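Long-range contact in rutinosidase (Aspergillus niger, PDB 6I1A), which hydrolyses beta-glycosidic bonds of rutinosides as a secreted family 5 glycosidase, and probably also acts on 1,3-beta-glucans: residues Asp264-Tyr269 / Val301-Ile306. Sequence-based numbering, arbitrary orientation.
Sequences DTHHYY and VGEWAI. With EDO (1,2-ethanediol), chain H.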
loop_
_atom_site.group_PDB
_atom_site.type_symbol
_atom_site.label_atom_id
_atom_site.label_comp_id
_atom_site.label_asym_id
_atom_site.label_seq_id
_atom_site.Cartn_x
_atom_site.Cartn_y
_atom_site.Cartn_z
ATOM N N ASP A 264 12.116 -3.507 14.092
ATOM C CA ASP A 264 12.760 -4.042 12.863
ATOM C C ASP A 264 11.734 -3.952 11.750
ATOM O O ASP A 264 10.681 -4.647 11.782
ATOM C CB ASP A 264 13.144 -5.489 13.074
ATOM C CG ASP A 264 13.645 -6.200 11.833
ATOM O OD1 ASP A 264 13.834 -5.493 10.822
ATOM O OD2 ASP A 264 13.911 -7.450 11.846
ATOM N N THR A 265 11.945 -3.065 10.787
ATOM C CA THR A 265 11.094 -2.969 9.606
ATOM C C THR A 265 11.704 -3.696 8.416
ATOM O O THR A 265 12.931 -3.728 8.299
ATOM C CB THR A 265 10.795 -1.514 9.242
ATOM O OG1 THR A 265 12.055 -0.843 9.086
ATOM C CG2 THR A 265 9.918 -0.842 10.280
ATOM N N HIS A 266 10.858 -4.341 7.636
ATOM C CA HIS A 266 11.334 -5.102 6.457
ATOM C C HIS A 266 10.736 -4.448 5.225
ATOM O O HIS A 266 9.517 -4.340 5.135
ATOM C CB HIS A 266 10.880 -6.568 6.522
ATOM C CG HIS A 266 11.531 -7.338 7.601
ATOM N ND1 HIS A 266 11.274 -8.698 7.802
ATOM C CD2 HIS A 266 12.438 -6.982 8.526
ATOM C CE1 HIS A 266 12.000 -9.119 8.837
ATOM N NE2 HIS A 266 12.722 -8.082 9.333
ATOM N N HIS A 267 11.567 -3.986 4.304
ATOM C CA HIS A 267 11.090 -3.262 3.098
ATOM C C HIS A 267 11.598 -3.941 1.837
ATOM O O HIS A 267 12.826 -3.939 1.604
ATOM C CB HIS A 267 11.586 -1.787 3.134
ATOM C CG HIS A 267 11.034 -1.002 4.271
ATOM N ND1 HIS A 267 9.698 -0.967 4.572
ATOM C CD2 HIS A 267 11.687 -0.242 5.187
ATOM C CE1 HIS A 267 9.544 -0.157 5.633
ATOM N NE2 HIS A 267 10.740 0.285 6.048
ATOM N N TYR A 268 10.672 -4.453 1.055
ATOM C CA TYR A 268 10.960 -5.134 -0.210
ATOM C C TYR A 268 10.123 -4.558 -1.320
ATOM O O TYR A 268 9.107 -3.889 -1.109
ATOM C CB TYR A 268 10.699 -6.640 -0.046
ATOM C CG TYR A 268 11.698 -7.362 0.817
ATOM C CD1 TYR A 268 12.975 -7.597 0.352
ATOM C CD2 TYR A 268 11.382 -7.797 2.103
ATOM C CE1 TYR A 268 13.904 -8.326 1.074
ATOM C CE2 TYR A 268 12.298 -8.550 2.819
ATOM C CZ TYR A 268 13.548 -8.796 2.314
ATOM O OH TYR A 268 14.422 -9.629 3.013
ATOM N N TYR A 269 10.584 -4.816 -2.533
ATOM C CA TYR A 269 10.054 -4.155 -3.764
ATOM C C TYR A 269 9.795 -5.122 -4.900
ATOM O O TYR A 269 9.449 -4.651 -5.984
ATOM C CB TYR A 269 11.014 -3.056 -4.195
ATOM C CG TYR A 269 11.325 -2.129 -3.061
ATOM C CD1 TYR A 269 10.473 -1.107 -2.652
ATOM C CD2 TYR A 269 12.503 -2.279 -2.357
ATOM C CE1 TYR A 269 10.732 -0.334 -1.535
ATOM C CE2 TYR A 269 12.780 -1.522 -1.237
ATOM C CZ TYR A 269 11.896 -0.547 -0.804
ATOM O OH TYR A 269 12.119 0.206 0.303
ATOM N N VAL A 301 16.140 -1.122 9.758
ATOM C CA VAL A 301 15.554 -1.782 8.585
ATOM C C VAL A 301 16.248 -3.127 8.485
ATOM O O VAL A 301 17.294 -3.272 7.803
ATOM C CB VAL A 301 15.668 -0.925 7.315
ATOM C CG1 VAL A 301 15.100 -1.671 6.127
ATOM C CG2 VAL A 301 14.931 0.373 7.532
ATOM N N GLY A 302 15.770 -4.116 9.239
ATOM C CA GLY A 302 16.506 -5.381 9.361
ATOM C C GLY A 302 16.515 -6.271 8.140
ATOM O O GLY A 302 17.319 -7.243 8.146
ATOM N N GLU A 303 15.653 -6.037 7.188
ATOM C CA GLU A 303 15.699 -6.758 5.905
ATOM C C GLU A 303 15.272 -5.774 4.821
ATOM O O GLU A 303 14.260 -5.068 4.972
ATOM C CB GLU A 303 14.764 -7.945 5.806
ATOM C CG GLU A 303 15.082 -9.079 6.738
ATOM C CD GLU A 303 14.242 -10.314 6.487
ATOM O OE1 GLU A 303 13.624 -10.466 5.371
ATOM O OE2 GLU A 303 14.121 -11.148 7.420
ATOM N N TRP A 304 15.977 -5.852 3.692
ATOM C CA TRP A 304 15.626 -5.164 2.431
ATOM C C TRP A 304 16.493 -5.729 1.335
ATOM O O TRP A 304 17.518 -6.390 1.589
ATOM C CB TRP A 304 15.778 -3.632 2.544
ATOM C CG TRP A 304 17.207 -3.170 2.559
ATOM C CD1 TRP A 304 18.168 -3.358 3.500
ATOM C CD2 TRP A 304 17.847 -2.433 1.482
ATOM N NE1 TRP A 304 19.339 -2.739 3.116
ATOM C CE2 TRP A 304 19.178 -2.177 1.883
ATOM C CE3 TRP A 304 17.390 -1.957 0.245
ATOM C CZ2 TRP A 304 20.037 -1.424 1.083
ATOM C CZ3 TRP A 304 18.250 -1.203 -0.541
ATOM C CH2 TRP A 304 19.543 -0.983 -0.101
ATOM N N ALA A 305 16.088 -5.483 0.086
ATOM C CA ALA A 305 16.865 -5.849 -1.089
ATOM C C ALA A 305 16.414 -4.981 -2.242
ATOM O O ALA A 305 15.343 -4.428 -2.192
ATOM C CB ALA A 305 16.769 -7.322 -1.390
ATOM N N ILE A 306 17.229 -4.933 -3.310
ATOM C CA ILE A 306 16.995 -3.989 -4.452
ATOM C C ILE A 306 16.204 -4.595 -5.591
ATOM O O ILE A 306 15.951 -3.833 -6.561
ATOM C CB ILE A 306 18.318 -3.402 -4.965
ATOM C CG1 ILE A 306 19.235 -4.454 -5.536
ATOM C CG2 ILE A 306 18.952 -2.552 -3.921
ATOM C CD1 ILE A 306 20.333 -3.833 -6.427
HETATM C C1 EDO H . 6.754 -2.066 13.122
HETATM O O1 EDO H . 5.450 -2.464 12.828
HETATM C C2 EDO H . 7.678 -2.916 12.355
HETATM O O2 EDO H . 8.482 -3.616 13.173
HETATM O O HOH W 1 13.170 -6.021 -3.128
#
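Glu-303 lays its aliphatic chain over one face of the His-266 imidazole. Glu-303 CG sits 3.7 Å from the centroid of the His-266 ring, close to the ring normal. The carboxylate continues over the same ring, with the two planes 21° apart. CG of Glu-303 is anti to its carbonyl carbon (chi1 -65°) and the chain then runs extended, which carries the carboxylate to Tyr-268. There Tyr-268 OH donates to Glu-303 OE1 at 2.6 Å, on the anti side of the carboxylate and somewhat out of its plane. The phenol and carboxylate planes are steeply inclined, 73° apart. Arg-92 forms salt bridges with both Glu-303 and Asp-264.

The segments are neighbouring parallel strands of the TIM barrel, joined through helix 280-290 as a beta-alpha-beta unit. His-267 N donates to Glu-303 O at 3.0 Å. At the start of the pair, Gly-302 N makes a weak bond to Asp-264 OD1 (2.9 Å). Asp-264 OD2 accepts from His-266 NE2 at 2.9 Å, while Glu-194 bonds ND1, so both ring nitrogens are engaged and the imidazole's rotation is fixed. Farther along, Trp-304 CA lies over the Tyr-268 ring. A water bridges Tyr-269 N and Ala-305 O.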